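Local coordinates for formate-dependent phosphoribosylglycinamide formyltransferase (Mycobacterium tuberculosis H37Rv, PDB 6KHR), which belongs to the ATP-grasp family of enzymes and pairs an N-terminal parallel-sheet domain with a large antiparallel sheet, at residues D56-V59 and G60-H64; Q159-A162 and V163-F167; L294-G298 and D299-F303. One frame throughout, in Å; residues are numbered along the deposited sequence.

Contact 1: D56-V59 and G60-H64; sequences DGYV and GAPAH
Asp56, the last residue of strand 51-56, sets its CB against the imidazole of His64, 3.9 Å from CE1, after the chain has gone round a loop and entered the first turn of helix 62-66. The backbone N of Asp56 lies in the plane of that ring, at its edge beside CE1. The carboxylate turns away from the imidazole: OD2 packs at 3.9 Å from Ala61 CB, accepts a hydrogen bond from Ser34 N, and stays 5.8 Å from His64 NE2, so the acid and the histidine are neighbours without a salt bridge. Tyr58 then brings its ring back alongside Gly60 and Ala61. Its CG sits between the backbone N and the carbonyl carbon (chi1 60°), which brings the phenol obliquely to the chain there. The hydroxyl end reaches furthest, with OH 3.5 Å from Ala61 CB and also 3.5 Å from Pro62 CD, the proline running roughly at right angles to the tyrosine. Ala61 is therefore held between two rings, because its CB also lies over the centre of one face of the His64 ring, 3.9 Å above the plane; a methyl group is small enough to fit there. The CB of Val59 is directed away from the following residues, and its carbonyl makes the contact: O receives a weak bond from Ala61 N (3.4 Å, 126° at the hydrogen) and lies at the His64 edge, 3.4 Å from CD2. Pro62, which has no N-H to offer, suits the start of a helix. The whole is a beta-alpha connection after the second strand of a parallel sheet with the 3-2-1-4-5 order of a Rossmann-like fold.

Contact 2: Q159-A162 and V163-F167; sequences QAVA and VHAGF
His164 N donates to Ala160 O over 2.7 Å, with 159° at the hydrogen and the donor nearly in line with the carbonyl bond. It belongs to a run of four i to i+4 bonds that make up the last turns of helix 155-165. Val163 N is bound to Gln159 O at 3.2 Å, Ala165 N takes Val161 O, and Gly166 N closes the series on Ala162 O at 2.9 Å. In this last bond the donor is tilted 33° from the carbonyl plane, consistent with the helix ending here. Gly166 is where the chain leaves it: its phi is positive, and at its backbone angles a beta carbon would press on the carbonyl O of Ala165, so the lack of a side chain lets the helix stop here. Beyond it Phe167 turns back alongside the final turn, its CZ coming obliquely to Ala162 CB at 3.8 Å. The small alanine allows this close approach of a large ring. One turn apart on another flank, Val161 CG1, placed anti to the backbone N (chi1 171°), lies 4.1 Å from Ala165 CB, so a branched and a short side chain meet on the side of the helix that faces strand 149-152. Val161 and Ala165 both rest on Trp150 of that strand, and Val161 also reaches Val152 and Leu169; His164 touches Trp150 as well and bonds through ND1 to Gln204 OE1, while Phe167 packs on Val185 and Pro188, so the helix end lies beside the small antiparallel sheet.

Contact 3: L294-G298 and D299-F303; sequences LMING and DEVYF
Met295 and Tyr302 face each other as a hydrogen-bonded pair of the antiparallel hairpin, their side chains set at about a right angle. The thioether chain bends at its last torsion (chi3 -90°), which brings CE back to Tyr302 CB at 4.0 Å; the phenol meanwhile presents a ring edge to the other strand, CD1 lying 3.6 Å from Met295 O. The unbranched, flexible methionine chain can fold its methyl against the CB of the tyrosine. On the other face Leu294 and Val301, diagonal neighbours, cross obliquely, CD1 of the leucine 3.7 Å from CG1 of the valine. Ile296 CD1 adds a looser touch on Val301 CG2 at 4.2 Å. Leu294 and Val301 both meet Ile276 of helix 267-284, while Ile296 lies against Leu265. Between the faces, Met295 N to Tyr302 O (3.0 Å) and Tyr302 N to Met295 O (2.9 Å) lie in their carbonyl planes. Asn297 and Glu300 form the next hydrogen-bonded pair; there Glu300 N stands above the carbonyl plane of Asn297. They flank a type II' turn, whose first corner is Gly298; its positive phi (63°) suits a residue without a beta carbon. Asp299 takes the exposed second corner, and Asn297 ND2 bonds to Glu221 OE1. The chemistry thus implies a two-faced hairpin: matched backbone bonds fix the register, aliphatic groups bind one face to the helix, and polar groups gather at the turn.

How the contacts relate
Contact 3 is the partly buried one, with four buried residues; contacts 1 and 2 lie at the surface. No element is common to any two of them. Contact 1 lies in the connection after a strand of the N-terminal parallel sheet, across the chain's centre from contact 3, their centres about 38 Å apart. Contacts 2 and 3 both fall in the ATP-grasp range, centres about 23 Å apart, yet one ends a helix beside a small sheet and the other is a hairpin at the edge of the large one. Regular backbone bonding dominates both of these, by helical or cross-strand pairing, whereas the loop of contact 1 has a single weak cross-bond and relies on ring and methyl packing.

Contact 1: D56-V59 and G60-H64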
loop_
_atom_site.group_PDB
_atom_site.type_symbol
_atom_site.label_atom_id
_atom_site.label_comp_id
_atom_site.label_asym_id
_atom_site.label_seq_id
_atom_site.Cartn_x
_atom_site.Cartn_y
_atom_site.Cartn_z
ATOM N N ASP A 56 0.807 -17.622 13.696
ATOM C CA ASP A 56 -0.613 -17.687 14.015
ATOM C C ASP A 56 -0.948 -19.097 14.485
ATOM O O ASP A 56 -0.085 -19.978 14.530
ATOM C CB ASP A 56 -1.478 -17.265 12.826
ATOM C CG ASP A 56 -2.819 -16.695 13.263
ATOM O OD1 ASP A 56 -3.366 -17.200 14.275
ATOM O OD2 ASP A 56 -3.309 -15.738 12.620
ATOM N N GLY A 57 -2.219 -19.297 14.847
ATOM C CA GLY A 57 -2.708 -20.577 15.331
ATOM C C GLY A 57 -2.964 -21.641 14.277
ATOM O O GLY A 57 -2.609 -22.804 14.489
ATOM N N TYR A 58 -3.568 -21.269 13.145
ATOM C CA TYR A 58 -3.994 -22.183 12.086
ATOM C C TYR A 58 -3.049 -22.100 10.888
ATOM O O TYR A 58 -2.103 -21.309 10.856
ATOM C CB TYR A 58 -5.435 -21.885 11.662
ATOM C CG TYR A 58 -5.653 -20.490 11.118
ATOM C CD1 TYR A 58 -5.627 -19.381 11.961
ATOM C CD2 TYR A 58 -5.903 -20.279 9.764
ATOM C CE1 TYR A 58 -5.834 -18.101 11.469
ATOM C CE2 TYR A 58 -6.112 -18.992 9.264
ATOM C CZ TYR A 58 -6.074 -17.913 10.120
ATOM O OH TYR A 58 -6.279 -16.645 9.640
ATOM N N VAL A 59 -3.339 -22.912 9.872
ATOM C CA VAL A 59 -2.360 -23.207 8.827
ATOM C C VAL A 59 -2.393 -22.190 7.691
ATOM O O VAL A 59 -1.342 -21.798 7.175
ATOM C CB VAL A 59 -2.590 -24.635 8.301
ATOM C CG1 VAL A 59 -1.507 -25.006 7.313
ATOM C CG2 VAL A 59 -2.644 -25.611 9.458
ATOM N N GLY A 60 -3.572 -21.758 7.261
ATOM C CA GLY A 60 -3.626 -20.843 6.138
ATOM C C GLY A 60 -3.886 -19.405 6.534
ATOM O O GLY A 60 -4.953 -18.862 6.238
ATOM N N ALA A 61 -2.934 -18.776 7.195
ATOM C CA ALA A 61 -3.363 -17.435 7.551
ATOM C C ALA A 61 -2.867 -16.420 6.520
ATOM O O ALA A 61 -1.877 -16.671 5.827
ATOM C CB ALA A 61 -2.851 -17.076 8.941
ATOM N N PRO A 62 -3.547 -15.271 6.379
ATOM C CA PRO A 62 -3.212 -14.337 5.278
ATOM C C PRO A 62 -1.752 -13.901 5.176
ATOM O O PRO A 62 -1.190 -13.934 4.073
ATOM C CB PRO A 62 -4.138 -13.143 5.556
ATOM C CG PRO A 62 -5.328 -13.746 6.214
ATOM C CD PRO A 62 -4.826 -14.922 7.026
ATOM N N ALA A 63 -1.121 -13.480 6.279
ATOM C CA ALA A 63 0.273 -13.045 6.193
ATOM C C ALA A 63 1.245 -14.204 5.984
ATOM O O ALA A 63 2.389 -13.971 5.585
ATOM C CB ALA A 63 0.662 -12.245 7.444
ATOM N N HIS A 64 0.818 -15.447 6.242
ATOM C CA HIS A 64 1.651 -16.612 5.941
ATOM C C HIS A 64 2.046 -16.666 4.472
ATOM O O HIS A 64 3.155 -17.114 4.150
ATOM C CB HIS A 64 0.921 -17.905 6.311
ATOM C CG HIS A 64 0.863 -18.179 7.779
ATOM N ND1 HIS A 64 1.224 -17.246 8.729
ATOM C CD2 HIS A 64 0.492 -19.287 8.469
ATOM C CE1 HIS A 64 1.077 -17.766 9.934
ATOM N NE2 HIS A 64 0.636 -19.005 9.804
#

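Contact 2: Q159-A162 and V163-F167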
loop_
_atom_site.group_PDB
_atom_site.type_symbol
_atom_site.label_atom_id
_atom_site.label_comp_id
_atom_site.label_asym_id
_atom_site.label_seq_id
_atom_site.Cartn_x
_atom_site.Cartn_y
_atom_site.Cartn_z
ATOM N N GLN A 159 -28.833 -1.275 41.495
ATOM C CA GLN A 159 -29.978 -0.516 41.991
ATOM C C GLN A 159 -29.582 0.914 42.331
ATOM O O GLN A 159 -30.225 1.874 41.892
ATOM C CB GLN A 159 -30.578 -1.208 43.218
ATOM C CG GLN A 159 -31.991 -1.738 43.028
ATOM C CD GLN A 159 -32.022 -3.026 42.233
ATOM O OE1 GLN A 159 -30.981 -3.542 41.842
ATOM N NE2 GLN A 159 -33.216 -3.555 41.995
ATOM N N ALA A 160 -28.508 1.071 43.102
ATOM C CA ALA A 160 -28.047 2.404 43.466
ATOM C C ALA A 160 -27.741 3.221 42.219
ATOM O O ALA A 160 -28.276 4.321 42.037
ATOM C CB ALA A 160 -26.827 2.309 44.379
ATOM N N VAL A 161 -26.921 2.667 41.323
ATOM C CA VAL A 161 -26.433 3.427 40.179
ATOM C C VAL A 161 -27.603 4.015 39.409
ATOM O O VAL A 161 -27.611 5.203 39.075
ATOM C CB VAL A 161 -25.541 2.544 39.287
ATOM C CG1 VAL A 161 -25.218 3.262 37.975
ATOM C CG2 VAL A 161 -24.263 2.167 40.032
ATOM N N ALA A 162 -28.622 3.194 39.152
ATOM C CA ALA A 162 -29.810 3.674 38.458
ATOM C C ALA A 162 -30.452 4.833 39.211
ATOM O O ALA A 162 -30.809 5.853 38.604
ATOM C CB ALA A 162 -30.796 2.530 38.272
ATOM N N VAL A 163 -30.592 4.705 40.537
ATOM C CA VAL A 163 -31.156 5.789 41.341
ATOM C C VAL A 163 -30.285 7.029 41.251
ATOM O O VAL A 163 -30.785 8.155 41.152
ATOM C CB VAL A 163 -31.331 5.341 42.806
ATOM C CG1 VAL A 163 -31.728 6.537 43.693
ATOM C CG2 VAL A 163 -32.346 4.214 42.904
ATOM N N HIS A 164 -28.980 6.834 41.299
ATOM C CA HIS A 164 -28.046 7.980 41.252
ATOM C C HIS A 164 -27.966 8.563 39.846
ATOM O O HIS A 164 -28.352 9.681 39.684
ATOM C CB HIS A 164 -26.677 7.523 41.710
ATOM C CG HIS A 164 -25.638 8.567 41.565
ATOM N ND1 HIS A 164 -25.672 9.729 42.261
ATOM C CD2 HIS A 164 -24.533 8.619 40.816
ATOM C CE1 HIS A 164 -24.640 10.455 41.953
ATOM N NE2 HIS A 164 -23.935 9.798 41.081
ATOM N N ALA A 165 -27.586 7.741 38.884
ATOM C CA ALA A 165 -27.303 8.104 37.478
ATOM C C ALA A 165 -28.531 8.475 36.666
ATOM O O ALA A 165 -28.424 9.393 35.893
ATOM C CB ALA A 165 -26.612 6.965 36.818
ATOM N N GLY A 166 -29.625 7.747 36.780
ATOM C CA GLY A 166 -30.793 8.119 35.970
ATOM C C GLY A 166 -30.848 7.306 34.704
ATOM O O GLY A 166 -30.130 6.351 34.628
ATOM N N PHE A 167 -31.658 7.668 33.729
ATOM C CA PHE A 167 -31.710 6.764 32.562
ATOM C C PHE A 167 -31.431 7.537 31.281
ATOM O O PHE A 167 -31.608 8.731 31.302
ATOM C CB PHE A 167 -33.066 6.063 32.562
ATOM C CG PHE A 167 -33.179 5.005 33.621
ATOM C CD1 PHE A 167 -32.648 3.752 33.418
ATOM C CD2 PHE A 167 -33.805 5.268 34.820
ATOM C CE1 PHE A 167 -32.746 2.784 34.395
ATOM C CE2 PHE A 167 -33.906 4.296 35.790
ATOM C CZ PHE A 167 -33.377 3.056 35.575
#

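Contact 3: L294-G298 and D299-F303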
loop_
_atom_site.group_PDB
_atom_site.type_symbol
_atom_site.label_atom_id
_atom_site.label_comp_id
_atom_site.label_asym_id
_atom_site.label_seq_id
_atom_site.Cartn_x
_atom_site.Cartn_y
_atom_site.Cartn_z
ATOM N N LEU A 294 -12.444 8.119 20.413
ATOM C CA LEU A 294 -13.097 9.246 21.065
ATOM C C LEU A 294 -14.539 9.404 20.580
ATOM O O LEU A 294 -14.919 8.964 19.494
ATOM C CB LEU A 294 -12.333 10.559 20.833
ATOM C CG LEU A 294 -10.827 10.552 21.030
ATOM C CD1 LEU A 294 -10.270 11.883 20.589
ATOM C CD2 LEU A 294 -10.532 10.309 22.475
ATOM N N MET A 295 -15.333 10.040 21.435
ATOM C CA MET A 295 -16.712 10.429 21.179
ATOM C C MET A 295 -16.796 11.942 21.265
ATOM O O MET A 295 -16.254 12.544 22.188
ATOM C CB MET A 295 -17.665 9.788 22.199
ATOM C CG MET A 295 -17.630 8.271 22.189
ATOM S SD MET A 295 -18.618 7.517 23.501
ATOM C CE MET A 295 -17.426 7.391 24.832
ATOM N N ILE A 296 -17.473 12.560 20.310
ATOM C CA ILE A 296 -17.443 14.008 20.153
ATOM C C ILE A 296 -18.862 14.522 20.027
ATOM O O ILE A 296 -19.683 13.952 19.301
ATOM C CB ILE A 296 -16.598 14.439 18.933
ATOM C CG1 ILE A 296 -15.219 13.776 19.022
ATOM C CG2 ILE A 296 -16.480 15.985 18.844
ATOM C CD1 ILE A 296 -14.119 14.554 18.406
ATOM N N ASN A 297 -19.142 15.592 20.737
ATOM C CA ASN A 297 -20.406 16.287 20.678
ATOM C C ASN A 297 -20.047 17.769 20.738
ATOM O O ASN A 297 -19.934 18.349 21.806
ATOM C CB ASN A 297 -21.331 15.870 21.810
ATOM C CG ASN A 297 -22.747 16.391 21.621
ATOM O OD1 ASN A 297 -23.101 16.915 20.558
ATOM N ND2 ASN A 297 -23.568 16.248 22.654
ATOM N N GLY A 298 -19.811 18.366 19.578
ATOM C CA GLY A 298 -19.435 19.765 19.503
ATOM C C GLY A 298 -18.121 20.058 20.179
ATOM O O GLY A 298 -17.050 19.780 19.652
ATOM N N ASP A 299 -18.155 20.614 21.382
ATOM C CA ASP A 299 -16.921 20.944 22.137
ATOM C C ASP A 299 -16.479 19.795 23.033
ATOM O O ASP A 299 -15.371 19.843 23.449
ATOM C CB ASP A 299 -17.192 21.897 23.295
ATOM C CG ASP A 299 -17.716 23.255 22.936
ATOM O OD1 ASP A 299 -18.752 23.316 22.341
ATOM O OD2 ASP A 299 -17.098 24.217 23.295
ATOM N N GLU A 300 -17.352 18.861 23.379
ATOM C CA GLU A 300 -16.940 17.832 24.348
ATOM C C GLU A 300 -16.297 16.630 23.697
ATOM O O GLU A 300 -16.840 16.160 22.761
ATOM C CB GLU A 300 -18.163 17.426 25.148
ATOM C CG GLU A 300 -19.008 18.603 25.510
ATOM C CD GLU A 300 -18.390 19.420 26.619
ATOM O OE1 GLU A 300 -19.008 20.363 27.076
ATOM O OE2 GLU A 300 -17.295 19.079 27.012
ATOM N N VAL A 301 -15.196 16.161 24.269
ATOM C CA VAL A 301 -14.513 14.982 23.773
ATOM C C VAL A 301 -14.408 13.984 24.910
ATOM O O VAL A 301 -14.054 14.352 26.037
ATOM C CB VAL A 301 -13.134 15.337 23.198
ATOM C CG1 VAL A 301 -12.443 14.084 22.656
ATOM C CG2 VAL A 301 -13.308 16.392 22.100
ATOM N N TYR A 302 -14.759 12.736 24.623
ATOM C CA TYR A 302 -14.717 11.662 25.594
ATOM C C TYR A 302 -13.760 10.584 25.122
ATOM O O TYR A 302 -13.742 10.213 23.947
ATOM C CB TYR A 302 -16.089 11.045 25.816
ATOM C CG TYR A 302 -17.137 12.019 26.280
ATOM C CD1 TYR A 302 -17.894 12.748 25.366
ATOM C CD2 TYR A 302 -17.391 12.199 27.620
ATOM C CE1 TYR A 302 -18.875 13.632 25.788
ATOM C CE2 TYR A 302 -18.364 13.078 28.055
ATOM C CZ TYR A 302 -19.107 13.791 27.136
ATOM O OH TYR A 302 -20.078 14.664 27.576
ATOM N N PHE A 303 -12.961 10.099 26.050
ATOM C CA PHE A 303 -12.180 8.903 25.814
ATOM C C PHE A 303 -13.094 7.685 25.810
ATOM O O PHE A 303 -13.882 7.499 26.735
ATOM C CB PHE A 303 -11.111 8.763 26.894
ATOM C CG PHE A 303 -10.339 7.508 26.782
ATOM C CD1 PHE A 303 -9.348 7.382 25.805
ATOM C CD2 PHE A 303 -10.624 6.429 27.610
ATOM C CE1 PHE A 303 -8.618 6.214 25.685
ATOM C CE2 PHE A 303 -9.913 5.257 27.496
ATOM C CZ PHE A 303 -8.895 5.147 26.532
#